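Local atomic coordinates of uroporphyrinogen-III C-methyltransferase (Pseudomonas denitrificans, PDB entry 1S4D), a protein that methylates uroporphyrinogen III twice, at C-2 and C-7, with S-adenosyl-L-methionine as donor, giving precorrin-2 on the routes to cobalamin and siroheme. Residues B[7-12]-B[31-36]; B[43-48]-B[95-100]; B[152-157]-B[179-184]; B[205-210]-B[223-228]. All coordinates share one frame; numbering follows the deposited sequence.

Interaction 1: residues B[7-12]-B[31-36]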
# COMPACT_ATOMS: atom_id res chain seq x y z
N ALA B 7 10.45 -8.74 -20.14
CA ALA B 7 10.99 -7.94 -21.24
C ALA B 7 9.95 -7.41 -22.21
O ALA B 7 10.30 -6.86 -23.25
CB ALA B 7 12.08 -8.73 -21.98
N GLY B 8 8.67 -7.58 -21.87
CA GLY B 8 7.59 -6.83 -22.49
C GLY B 8 7.18 -5.67 -21.59
O GLY B 8 6.12 -5.06 -21.77
N LEU B 9 8.02 -5.38 -20.60
CA LEU B 9 7.81 -4.24 -19.71
C LEU B 9 8.18 -2.96 -20.42
O LEU B 9 9.04 -2.97 -21.31
CB LEU B 9 8.62 -4.41 -18.44
CG LEU B 9 8.07 -5.55 -17.58
CD1 LEU B 9 8.77 -5.62 -16.24
CD2 LEU B 9 6.55 -5.44 -17.42
N PRO B 10 7.53 -1.85 -20.06
CA PRO B 10 7.76 -0.57 -20.74
C PRO B 10 9.16 -0.08 -20.46
O PRO B 10 9.66 -0.20 -19.35
CB PRO B 10 6.75 0.37 -20.09
CG PRO B 10 5.82 -0.49 -19.34
CD PRO B 10 6.54 -1.72 -18.97
N ALA B 11 9.81 0.45 -21.48
CA ALA B 11 11.11 1.09 -21.33
C ALA B 11 10.97 2.38 -20.52
O ALA B 11 9.96 3.05 -20.64
CB ALA B 11 11.67 1.42 -22.69
N LEU B 12 11.96 2.71 -19.71
CA LEU B 12 12.07 4.07 -19.19
C LEU B 12 12.74 4.95 -20.26
O LEU B 12 13.94 4.90 -20.48
CB LEU B 12 12.77 4.10 -17.83
CG LEU B 12 13.39 5.38 -17.28
CD1 LEU B 12 12.43 6.59 -17.21
CD2 LEU B 12 14.04 5.06 -15.92
N THR B 31 9.05 -3.87 -7.01
CA THR B 31 8.22 -4.50 -8.05
C THR B 31 9.07 -4.75 -9.27
O THR B 31 10.09 -4.09 -9.44
CB THR B 31 7.08 -3.57 -8.49
OG1 THR B 31 7.64 -2.33 -9.00
CG2 THR B 31 6.17 -3.17 -7.31
N LEU B 32 8.64 -5.66 -10.15
CA LEU B 32 9.33 -5.92 -11.43
C LEU B 32 9.60 -4.60 -12.19
O LEU B 32 10.74 -4.33 -12.62
CB LEU B 32 8.55 -6.91 -12.28
CG LEU B 32 8.71 -8.43 -12.03
CD1 LEU B 32 9.01 -8.77 -10.58
CD2 LEU B 32 7.51 -9.29 -12.51
N HIS B 33 8.56 -3.77 -12.29
CA HIS B 33 8.62 -2.44 -12.87
C HIS B 33 9.73 -1.54 -12.27
O HIS B 33 10.46 -0.87 -13.00
CB HIS B 33 7.29 -1.74 -12.64
CG HIS B 33 6.25 -2.02 -13.68
ND1 HIS B 33 6.55 -2.20 -15.01
CD2 HIS B 33 4.91 -2.09 -13.57
CE1 HIS B 33 5.42 -2.38 -15.68
NE2 HIS B 33 4.41 -2.32 -14.82
N ALA B 34 9.83 -1.52 -10.94
CA ALA B 34 10.85 -0.74 -10.25
C ALA B 34 12.24 -1.27 -10.58
O ALA B 34 13.12 -0.49 -10.97
CB ALA B 34 10.60 -0.75 -8.74
N ALA B 35 12.43 -2.59 -10.44
CA ALA B 35 13.70 -3.26 -10.79
C ALA B 35 14.06 -3.01 -12.26
O ALA B 35 15.20 -2.71 -12.60
CB ALA B 35 13.60 -4.74 -10.51
N ASN B 36 13.07 -3.11 -13.13
CA ASN B 36 13.25 -2.71 -14.51
C ASN B 36 13.66 -1.23 -14.68
O ASN B 36 14.61 -0.95 -15.41
CB ASN B 36 12.04 -3.09 -15.37
CG ASN B 36 12.39 -3.14 -16.84
OD1 ASN B 36 13.45 -3.63 -17.22
ND2 ASN B 36 11.51 -2.61 -17.67
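Leu9 and His33, whose CA atoms lie 7.1 Å apart, mark the nearest backbone approach between the irregular N-terminal residues 7-12 and the first turn of helix 32-40, a gap that side chains bridge. Leu9 does most of this. Its CB sits 3.5 Å from Asn36 ND2, while its two methyls part company: CD1 reaches Leu32 CB at 4.2 Å, and CD2 approaches His33 CE1 at 3.7 Å. With CG anti to the carbonyl carbon (chi1 -70°), the two methyls are carried over to Leu32 and His33. Pro10 meets the imidazole at its rim, CD lying near the ring plane 3.5 Å from His33 CE1. The far nitrogen of that ring, NE2, is hydrogen-bonded to Asp26 of the second subunit, so one imidazole serves both the N-terminal segment and the dimer interface. At the start of the helix Thr31 is the N-cap: its OG1 accepts from Ala34 N at 3.0 Å, with an N-H...O angle of 155°. Beyond the two segments, Pro10 and His33 both pack on Arg124 of strand 123-126, Ala34 touches Val20 of strand 16-21, and Leu12 reaches Trp18 of that same strand.

Interaction 2: residues B[43-48]-B[95-100]. With SAH (S-adenosyl-L-homocysteine), chain Q.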
# COMPACT_ATOMS: atom_id res chain seq x y z
N VAL B 43 19.86 8.37 -14.40
CA VAL B 43 20.05 9.05 -13.14
C VAL B 43 18.95 8.65 -12.15
O VAL B 43 17.79 8.53 -12.51
CB VAL B 43 20.24 10.61 -13.34
CG1 VAL B 43 19.06 11.25 -14.05
CG2 VAL B 43 20.56 11.31 -12.03
N ILE B 44 19.35 8.37 -10.92
CA ILE B 44 18.44 7.90 -9.89
C ILE B 44 18.48 8.92 -8.77
O ILE B 44 19.49 9.03 -8.04
CB ILE B 44 18.87 6.51 -9.38
CG1 ILE B 44 18.78 5.48 -10.50
CG2 ILE B 44 18.00 6.05 -8.20
CD1 ILE B 44 19.39 4.18 -10.18
N VAL B 45 17.42 9.72 -8.69
CA VAL B 45 17.29 10.71 -7.64
C VAL B 45 16.50 10.04 -6.54
O VAL B 45 15.33 9.68 -6.71
CB VAL B 45 16.59 11.96 -8.17
CG1 VAL B 45 16.45 13.03 -7.09
CG2 VAL B 45 17.35 12.51 -9.35
N HIS B 46 17.17 9.83 -5.41
CA HIS B 46 16.60 9.01 -4.35
C HIS B 46 16.53 9.69 -2.97
O HIS B 46 17.21 10.67 -2.72
CB HIS B 46 17.37 7.70 -4.26
CG HIS B 46 18.75 7.87 -3.74
ND1 HIS B 46 19.86 7.87 -4.57
CD2 HIS B 46 19.22 8.06 -2.48
CE1 HIS B 46 20.95 8.06 -3.84
NE2 HIS B 46 20.58 8.18 -2.57
N ASP B 47 15.69 9.14 -2.10
CA ASP B 47 15.53 9.57 -0.71
C ASP B 47 16.67 9.10 0.21
O ASP B 47 17.39 8.17 -0.13
CB ASP B 47 14.25 8.97 -0.16
CG ASP B 47 13.01 9.61 -0.74
OD1 ASP B 47 11.91 9.00 -0.61
OD2 ASP B 47 13.05 10.72 -1.32
N ALA B 48 16.81 9.74 1.37
CA ALA B 48 17.66 9.17 2.44
C ALA B 48 16.92 7.95 2.92
O ALA B 48 17.53 6.91 3.17
CB ALA B 48 17.85 10.15 3.58
N VAL B 95 15.04 9.31 -16.44
CA VAL B 95 15.07 9.77 -15.06
C VAL B 95 14.19 8.92 -14.15
O VAL B 95 12.98 8.76 -14.40
CB VAL B 95 14.63 11.26 -14.94
CG1 VAL B 95 14.87 11.78 -13.55
CG2 VAL B 95 15.36 12.12 -15.93
N LEU B 96 14.81 8.41 -13.09
CA LEU B 96 14.15 7.62 -12.06
C LEU B 96 14.14 8.42 -10.77
O LEU B 96 15.23 8.74 -10.23
CB LEU B 96 14.95 6.34 -11.81
CG LEU B 96 14.28 5.00 -11.53
CD1 LEU B 96 15.32 4.10 -11.06
CD2 LEU B 96 13.23 5.09 -10.49
N ARG B 97 12.95 8.76 -10.27
CA ARG B 97 12.85 9.39 -8.94
C ARG B 97 12.44 8.25 -8.04
O ARG B 97 11.33 7.75 -8.19
CB ARG B 97 11.85 10.56 -8.91
CG ARG B 97 11.37 11.00 -7.52
CD ARG B 97 12.11 12.21 -6.88
NE ARG B 97 12.93 11.74 -5.77
CZ ARG B 97 12.79 12.07 -4.49
NH1 ARG B 97 11.88 12.95 -4.07
NH2 ARG B 97 13.60 11.52 -3.61
N LEU B 98 13.36 7.81 -7.18
CA LEU B 98 13.16 6.62 -6.34
C LEU B 98 12.63 7.06 -4.99
O LEU B 98 13.34 7.66 -4.21
CB LEU B 98 14.48 5.90 -6.10
CG LEU B 98 14.72 4.38 -6.18
CD1 LEU B 98 15.82 3.90 -5.23
CD2 LEU B 98 13.48 3.56 -5.97
N LYS B 99 11.38 6.77 -4.68
CA LYS B 99 10.89 7.25 -3.41
C LYS B 99 10.69 6.10 -2.46
O LYS B 99 10.37 4.96 -2.88
CB LYS B 99 9.61 8.04 -3.65
CG LYS B 99 9.76 8.99 -4.85
CD LYS B 99 8.44 9.54 -5.28
CE LYS B 99 7.75 10.21 -4.12
NZ LYS B 99 8.51 11.42 -3.75
N GLY B 100 10.91 6.37 -1.17
CA GLY B 100 10.61 5.42 -0.12
C GLY B 100 9.15 4.99 -0.16
O GLY B 100 8.26 5.81 -0.34
N SAH Q . 5.67 7.12 0.84
CA SAH Q . 6.18 6.48 2.04
CB SAH Q . 6.06 7.43 3.22
CG SAH Q . 7.20 8.43 3.33
SD SAH Q . 6.93 9.80 4.48
C SAH Q . 5.49 5.13 2.29
O SAH Q . 4.60 4.71 1.56
OXT SAH Q . 5.79 4.39 3.23
C5' SAH Q . 8.08 9.04 5.68
C4' SAH Q . 7.47 8.20 6.81
O4' SAH Q . 7.17 6.88 6.38
C3' SAH Q . 8.36 7.95 8.02
O3' SAH Q . 8.50 9.03 8.90
C2' SAH Q . 7.72 6.73 8.67
O2' SAH Q . 6.57 7.02 9.43
C1' SAH Q . 7.30 5.95 7.44
N9 SAH Q . 8.26 4.90 7.04
C8 SAH Q . 8.90 4.87 5.84
N7 SAH Q . 9.68 3.79 5.80
C5 SAH Q . 9.56 3.11 6.94
C6 SAH Q . 10.15 1.92 7.40
N6 SAH Q . 10.99 1.24 6.64
N1 SAH Q . 9.83 1.45 8.66
C2 SAH Q . 8.93 2.16 9.44
N3 SAH Q . 8.35 3.33 8.98
C4 SAH Q . 8.66 3.80 7.75
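Ile44 rides beside Leu96 and Leu98 on one face of a parallel strand pair, its two branches dividing the neighbours between them: CG1 lies 3.8 Å from Leu96 CD1, and CG2 settles against Leu98 CB at 4.1 Å. The gap between the two leucines thus receives the isoleucine, and the side chains point the same way. CB of His46 continues this ridge beside CB of Leu98. Val43, Val45, Val95 and Arg97 form the other face, where the valines Val43 and Val95 meet through methyls. Here Arg97 turns along the sheet instead of leaving it. Bends at chi2 and chi3 fold the chain so that NE comes alongside Val45 CG1 and gives a weak bond to Val45 O, 3.3 Å away, an oxygen that also accepts from Leu98 N at 2.8 Å. Past strand 43-46, the Asp47 carboxylate fills the space between the guanidinium and the backbone at Gly100. Its OD2 makes a salt bridge with Arg97 NH2, the two planes standing 82° apart, and its OD1 receives Gly100 N at 2.9 Å, nearly straight at 174°. The same glycine offers its O to the amino N of S-adenosylhomocysteine, a weak bond, so Asp47 probably helps to position a glycine of the ligand site. Glu112 makes salt bridges with both Arg97 and Lys99, and Lys99 NZ also donates to Gly107 O. The pair is the inner part of a five-stranded parallel alpha/beta sheet: strands 63-66 and 16-21 flank it, helix 32-40 packs on the Ile44 and Leu96 face, and helix 78-90 on that of Val45 and Arg97.

Interaction 3: residues B[152-157]-B[179-184]. With SAH (S-adenosyl-L-homocysteine), chain Q.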
# COMPACT_ATOMS: atom_id res chain seq x y z
N VAL B 152 -9.71 0.87 8.04
CA VAL B 152 -8.42 1.34 8.54
C VAL B 152 -8.22 2.78 8.11
O VAL B 152 -8.47 3.12 6.95
CB VAL B 152 -7.21 0.64 7.91
CG1 VAL B 152 -6.10 0.46 8.90
CG2 VAL B 152 -7.57 -0.63 7.23
N THR B 153 -7.70 3.60 9.04
CA THR B 153 -7.29 4.98 8.76
C THR B 153 -5.77 5.16 8.77
O THR B 153 -5.12 4.83 9.75
CB THR B 153 -7.90 5.90 9.79
OG1 THR B 153 -9.31 5.93 9.60
CG2 THR B 153 -7.51 7.32 9.53
N PHE B 154 -5.23 5.74 7.69
CA PHE B 154 -3.80 6.08 7.66
C PHE B 154 -3.70 7.58 7.91
O PHE B 154 -4.55 8.32 7.44
CB PHE B 154 -3.22 5.75 6.29
CG PHE B 154 -2.98 4.29 6.05
CD1 PHE B 154 -2.00 3.88 5.18
CD2 PHE B 154 -3.75 3.32 6.66
CE1 PHE B 154 -1.80 2.52 4.95
CE2 PHE B 154 -3.55 1.95 6.43
CZ PHE B 154 -2.59 1.55 5.60
N LEU B 155 -2.69 8.04 8.67
CA LEU B 155 -2.51 9.50 8.83
C LEU B 155 -1.05 10.00 8.92
O LEU B 155 -0.14 9.19 9.09
CB LEU B 155 -3.43 10.09 9.91
CG LEU B 155 -3.24 10.29 11.44
CD1 LEU B 155 -4.25 9.42 12.16
CD2 LEU B 155 -1.83 10.14 12.05
N THR B 156 -0.84 11.31 8.75
CA THR B 156 0.42 11.96 9.15
C THR B 156 0.24 12.64 10.46
O THR B 156 -0.72 13.39 10.62
CB THR B 156 0.83 13.12 8.27
OG1 THR B 156 -0.06 13.23 7.16
CG2 THR B 156 2.17 12.87 7.71
N GLY B 157 1.21 12.43 11.34
CA GLY B 157 1.27 13.16 12.58
C GLY B 157 2.12 14.39 12.37
O GLY B 157 2.35 15.15 13.29
N VAL B 179 -8.74 0.31 13.81
CA VAL B 179 -7.29 0.48 13.63
C VAL B 179 -6.84 1.82 13.03
O VAL B 179 -7.46 2.31 12.09
CB VAL B 179 -6.70 -0.69 12.80
CG1 VAL B 179 -5.20 -0.49 12.53
CG2 VAL B 179 -6.97 -2.01 13.54
N ILE B 180 -5.81 2.45 13.63
CA ILE B 180 -5.23 3.68 13.07
C ILE B 180 -3.78 3.40 12.78
O ILE B 180 -3.08 2.81 13.62
CB ILE B 180 -5.28 4.88 14.07
CG1 ILE B 180 -6.61 4.98 14.84
CG2 ILE B 180 -4.92 6.18 13.37
CD1 ILE B 180 -7.72 5.41 14.04
N VAL B 181 -3.31 3.85 11.62
CA VAL B 181 -1.93 3.63 11.22
C VAL B 181 -1.30 4.99 10.95
O VAL B 181 -1.76 5.76 10.09
CB VAL B 181 -1.84 2.73 9.96
CG1 VAL B 181 -0.38 2.72 9.39
CG2 VAL B 181 -2.42 1.31 10.23
N MET B 182 -0.23 5.29 11.67
CA MET B 182 0.26 6.65 11.67
C MET B 182 1.68 6.75 11.16
O MET B 182 2.56 6.02 11.63
CB MET B 182 0.14 7.24 13.08
CG MET B 182 -1.17 6.90 13.75
SD MET B 182 -1.52 8.04 15.07
CE MET B 182 -0.48 7.37 16.41
N TYR B 183 1.86 7.64 10.18
CA TYR B 183 3.12 7.99 9.54
C TYR B 183 3.63 9.27 10.19
O TYR B 183 2.84 10.09 10.63
CB TYR B 183 2.87 8.28 8.05
CG TYR B 183 2.58 7.06 7.19
CD1 TYR B 183 1.30 6.45 7.17
CD2 TYR B 183 3.57 6.53 6.37
CE1 TYR B 183 1.04 5.33 6.38
CE2 TYR B 183 3.33 5.43 5.59
CZ TYR B 183 2.07 4.83 5.60
OH TYR B 183 1.89 3.72 4.80
N MET B 184 4.96 9.43 10.28
CA MET B 184 5.57 10.65 10.82
C MET B 184 4.91 11.16 12.10
O MET B 184 4.59 12.34 12.20
CB MET B 184 5.59 11.76 9.78
CG MET B 184 6.13 11.30 8.43
SD MET B 184 5.99 12.57 7.20
CE MET B 184 4.57 12.00 6.30
N SAH Q . 5.67 7.12 0.84
CA SAH Q . 6.18 6.48 2.04
CB SAH Q . 6.06 7.43 3.22
CG SAH Q . 7.20 8.43 3.33
SD SAH Q . 6.93 9.80 4.48
C SAH Q . 5.49 5.13 2.29
O SAH Q . 4.60 4.71 1.56
OXT SAH Q . 5.79 4.39 3.23
C5' SAH Q . 8.08 9.04 5.68
C4' SAH Q . 7.47 8.20 6.81
O4' SAH Q . 7.17 6.88 6.38
C3' SAH Q . 8.36 7.95 8.02
O3' SAH Q . 8.50 9.03 8.90
C2' SAH Q . 7.72 6.73 8.67
O2' SAH Q . 6.57 7.02 9.43
C1' SAH Q . 7.30 5.95 7.44
N9 SAH Q . 8.26 4.90 7.04
C8 SAH Q . 8.90 4.87 5.84
N7 SAH Q . 9.68 3.79 5.80
C5 SAH Q . 9.56 3.11 6.94
C6 SAH Q . 10.15 1.92 7.40
N6 SAH Q . 10.99 1.24 6.64
N1 SAH Q . 9.83 1.45 8.66
C2 SAH Q . 8.93 2.16 9.44
N3 SAH Q . 8.35 3.33 8.98
C4 SAH Q . 8.66 3.80 7.75
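Tyr183 and Leu155 meet where two parallel strands of a mixed sheet, 152-156 and 179-183, run side by side into the S-adenosylhomocysteine pocket. Tyr183 N donates to Leu155 O at 2.8 Å, and that oxygen also lies at the edge of the tyrosine ring. Beside it Phe154 takes Val181 over one face in a CH-pi contact, CB standing 4.3 Å from the ring centroid, while its CD1 approaches Tyr183 CE1 at 3.6 Å with the two ring planes 39° apart. Leu155 forks on the other face: CD1 touches Ile180 CG2 at 3.5 Å, and CD2 lies against Met182 from CB to SD. A second shell fixes the tyrosine, whose OH is hydrogen-bonded to Thr130 and to the backbone N of Gly132, while its ring edge faces the ligand carboxylate. A leucine in its place would probably leave Thr130, itself a ligand-binding residue, without this hydroxyl partner and open a gap beside Phe154. Farther out, residues 152-155 pair antiparallel with a strand of the second subunit, which carries the sheet across the dimer interface, and Phe154 meets Phe154 of that subunit edge-to-face. At the pocket end, Met184 N points at the ribose, donating to O2' at 3.0 Å and 172°.

Interaction 4: residues B[205-210]-B[223-228]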
# COMPACT_ATOMS: atom_id res chain seq x y z
N GLU B 205 -5.61 0.98 25.23
CA GLU B 205 -5.67 0.29 23.95
C GLU B 205 -4.25 0.01 23.44
O GLU B 205 -3.39 0.90 23.51
CB GLU B 205 -6.46 1.09 22.95
CG GLU B 205 -6.36 0.60 21.52
CD GLU B 205 -7.40 1.24 20.64
OE1 GLU B 205 -7.94 0.53 19.77
OE2 GLU B 205 -7.69 2.45 20.83
N PRO B 206 -4.01 -1.22 22.94
CA PRO B 206 -2.68 -1.62 22.47
C PRO B 206 -2.21 -0.78 21.30
O PRO B 206 -3.00 -0.37 20.45
CB PRO B 206 -2.87 -3.08 22.02
CG PRO B 206 -4.16 -3.53 22.63
CD PRO B 206 -4.99 -2.32 22.80
N VAL B 207 -0.91 -0.56 21.27
CA VAL B 207 -0.21 0.28 20.30
C VAL B 207 1.12 -0.44 20.00
O VAL B 207 1.73 -1.03 20.90
CB VAL B 207 0.04 1.68 20.94
CG1 VAL B 207 1.12 2.47 20.23
CG2 VAL B 207 -1.24 2.48 21.02
N ALA B 208 1.57 -0.40 18.75
CA ALA B 208 2.91 -0.89 18.42
C ALA B 208 3.64 0.17 17.62
O ALA B 208 3.02 0.91 16.87
CB ALA B 208 2.86 -2.20 17.65
N PHE B 209 4.95 0.26 17.83
CA PHE B 209 5.83 1.12 17.05
C PHE B 209 6.66 0.15 16.26
O PHE B 209 7.20 -0.82 16.83
CB PHE B 209 6.76 1.93 17.97
CG PHE B 209 6.09 3.09 18.66
CD1 PHE B 209 6.30 4.38 18.21
CD2 PHE B 209 5.26 2.87 19.76
CE1 PHE B 209 5.67 5.46 18.83
CE2 PHE B 209 4.61 3.93 20.40
CZ PHE B 209 4.82 5.23 19.94
N VAL B 210 6.78 0.38 14.96
CA VAL B 210 7.65 -0.44 14.13
C VAL B 210 8.66 0.47 13.44
O VAL B 210 8.31 1.26 12.55
CB VAL B 210 6.84 -1.31 13.11
CG1 VAL B 210 7.75 -2.31 12.42
CG2 VAL B 210 5.67 -2.05 13.79
N THR B 223 3.02 -1.58 23.59
CA THR B 223 2.72 -0.56 24.56
C THR B 223 1.20 -0.28 24.51
O THR B 223 0.45 -1.04 23.91
CB THR B 223 3.60 0.70 24.33
OG1 THR B 223 3.53 1.49 25.53
CG2 THR B 223 3.06 1.64 23.26
N THR B 224 0.77 0.86 25.05
CA THR B 224 -0.62 1.29 25.01
C THR B 224 -0.63 2.78 24.71
O THR B 224 0.43 3.41 24.71
CB THR B 224 -1.32 1.04 26.35
OG1 THR B 224 -0.63 1.76 27.38
CG2 THR B 224 -1.22 -0.43 26.75
N LEU B 225 -1.82 3.35 24.47
CA LEU B 225 -1.93 4.78 24.15
C LEU B 225 -1.40 5.67 25.29
O LEU B 225 -0.60 6.58 25.07
CB LEU B 225 -3.38 5.17 23.81
CG LEU B 225 -3.96 4.84 22.42
CD1 LEU B 225 -5.45 5.17 22.38
CD2 LEU B 225 -3.21 5.51 21.26
N ALA B 226 -1.83 5.38 26.52
CA ALA B 226 -1.38 6.16 27.65
C ALA B 226 0.14 6.07 27.78
O ALA B 226 0.79 7.09 27.91
CB ALA B 226 -2.05 5.72 28.91
N ARG B 227 0.70 4.86 27.71
CA ARG B 227 2.13 4.68 27.96
C ARG B 227 3.02 4.94 26.75
O ARG B 227 4.24 4.93 26.88
CB ARG B 227 2.41 3.26 28.45
CG ARG B 227 1.98 2.98 29.88
CD ARG B 227 1.53 1.55 30.11
NE ARG B 227 2.25 0.62 29.25
CZ ARG B 227 3.40 0.03 29.58
NH1 ARG B 227 3.99 -0.80 28.71
NH2 ARG B 227 3.96 0.28 30.77
N ALA B 228 2.42 5.16 25.58
CA ALA B 228 3.18 5.20 24.34
C ALA B 228 4.33 6.21 24.35
O ALA B 228 5.48 5.88 24.00
CB ALA B 228 2.27 5.45 23.17
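Val207 and Thr223 form an antiparallel hydrogen-bonded pair, and the backbone bonds extend past it into a helix start. Val207 N donates to Thr223 O at 3.0 Å, the donor standing 50° out of the carbonyl plane; the return bond, Thr223 N to Val207 O, is weak. One step on, Leu225 N reaches Glu205 O at 3.1 Å, so the first turn of helix 225-235 is held to the strand. Thr224 is the N-cap, its OG1 accepting weakly from Arg227 N. Apolar contacts follow the branches of Val207: CG1 lies beside Thr223 CG2 at 3.7 Å, while CG2 meets Leu225 CD2 at 3.6 Å. Phe209 presents its ring edge, CE2 coming 3.9 Å from Ala228 CB and 4.0 Å from Thr223 CG2. Replacing the ring with an alanine is likely to open a gap between strand and helix, leaving the methyls of Thr223 and Ala228 without that edge. Among charged and polar ends, Glu205 pairs with Arg201, and Asp231 accepts from Thr223 OG1 besides bridging to Arg227. Together these contacts describe a beta hairpin, 206-211 with 219-224, whose second strand is one of the two outermost of the sheet within the chain and passes directly into a capped helix.

In the fold
From the N terminus, interaction 1 closes first, bringing the loop ahead of strand 16-21 back onto helix 32-40. Interaction 2 follows at once, since that helix leads into strand 43-46, and the two touch through Leu12 CD1 and Val95 O; both belong to the N-terminal half with its parallel sheet. Interactions 3 and 4 lie across the centre of the chain in the mixed sheet, their own centres about 13 Å apart. All four loops close in series, none nested or crossed. S-adenosylhomocysteine lies between the halves, touching interactions 2 and 3 and also Val210 of interaction 4, while interactions 1 and 3 each reach the second subunit of the homodimer.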